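Halotolerant alpha-type carbonic anhydrase (dCA II) (Dunaliella salina, PDB 1Y7W) catalyses the reversible hydration of carbon dioxide to bicarbonate as a zinc enzyme that stays active at high salt. Local coordinates at residues N178-A181 and F182-S185. Residues are numbered along the deposited sequence; the frame is centred on the assembly and turned at random.
Sequences NGDA and FLNS
Asp180 holds CG anti to its own N (chi1 179°), and this turns the carboxylate forward toward the amides of Phe182 and Leu183. Asp180 is the N-cap of helix 181-195, which a loop joins to strand 166-175. Leu183 has CG anti to its carbonyl carbon (chi1 -71°), which lays its branch along the aspartate. Asp180 OD2 accepts from Leu183 N at 2.9 Å through its anti lone pair, with an N-H...O angle of 160°. Phe182 N is also 3.0 Å from Asp180 OD2. Asp180 OD2 also lies 3.3 Å from Phe182 CB. Leu183 CG lies 3.9 Å from Asp180 CB, a small apolar contact beside the cap. The other oxygen, OD1, forms a salt bridge with Arg249 of strand 240-251, so one carboxylate joins the helix start to the central sheet. With an alanine in place of Asp180, Leu183 N is likely to lose its capping acceptor and Arg249 this carboxylate partner. The first turn of the helix is closed by i to i+4 backbone bonds. Asn184 N donates to Asp180 O, which also accepts from Gln255 NE2. Ser185 N donates to Ala181 O at 3.0 Å.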
# COMPACT_ATOMS: atom_id res chain seq x y z
N ASN A 178 -12.37 4.79 -18.40
CA ASN A 178 -13.23 5.22 -17.30
C ASN A 178 -12.47 5.27 -15.98
O ASN A 178 -12.06 4.25 -15.48
CB ASN A 178 -14.39 4.24 -17.14
CG ASN A 178 -15.18 4.08 -18.43
OD1 ASN A 178 -15.55 5.08 -19.07
ND2 ASN A 178 -15.45 2.82 -18.82
N GLY A 179 -12.33 6.44 -15.39
CA GLY A 179 -11.57 6.53 -14.16
C GLY A 179 -12.27 5.99 -12.94
O GLY A 179 -13.44 5.63 -12.98
N ASP A 180 -11.53 5.96 -11.84
CA ASP A 180 -12.00 5.47 -10.57
C ASP A 180 -12.76 6.60 -9.86
O ASP A 180 -12.31 7.75 -9.91
CB ASP A 180 -10.78 5.09 -9.70
CG ASP A 180 -11.18 4.59 -8.32
OD1 ASP A 180 -11.69 3.45 -8.27
OD2 ASP A 180 -10.98 5.34 -7.33
N ALA A 181 -13.83 6.26 -9.14
CA ALA A 181 -14.63 7.27 -8.41
C ALA A 181 -13.89 7.93 -7.25
O ALA A 181 -13.93 9.17 -7.08
CB ALA A 181 -15.93 6.62 -7.87
N PHE A 182 -13.24 7.13 -6.42
CA PHE A 182 -12.48 7.70 -5.32
C PHE A 182 -11.34 8.59 -5.84
O PHE A 182 -11.13 9.66 -5.30
CB PHE A 182 -11.88 6.62 -4.40
CG PHE A 182 -10.98 7.18 -3.34
CD1 PHE A 182 -9.63 6.90 -3.34
CD2 PHE A 182 -11.46 8.10 -2.39
CE1 PHE A 182 -8.74 7.53 -2.43
CE2 PHE A 182 -10.59 8.73 -1.49
CZ PHE A 182 -9.22 8.45 -1.50
N LEU A 183 -10.59 8.13 -6.84
CA LEU A 183 -9.51 8.96 -7.37
C LEU A 183 -10.10 10.28 -7.92
O LEU A 183 -9.54 11.39 -7.77
CB LEU A 183 -8.74 8.21 -8.48
CG LEU A 183 -7.87 7.02 -7.94
CD1 LEU A 183 -7.02 6.39 -9.04
CD2 LEU A 183 -6.97 7.55 -6.78
N ASN A 184 -11.27 10.17 -8.53
CA ASN A 184 -11.87 11.40 -9.02
C ASN A 184 -12.18 12.38 -7.90
O ASN A 184 -11.93 13.57 -8.01
CB ASN A 184 -13.14 11.13 -9.82
CG ASN A 184 -13.11 11.84 -11.13
OD1 ASN A 184 -12.43 11.39 -12.09
ND2 ASN A 184 -13.76 13.00 -11.18
N SER A 185 -12.73 11.89 -6.81
CA SER A 185 -13.06 12.76 -5.72
C SER A 185 -11.81 13.36 -5.13
O SER A 185 -11.78 14.56 -4.87
CB SER A 185 -13.86 12.01 -4.66
OG SER A 185 -13.90 12.75 -3.45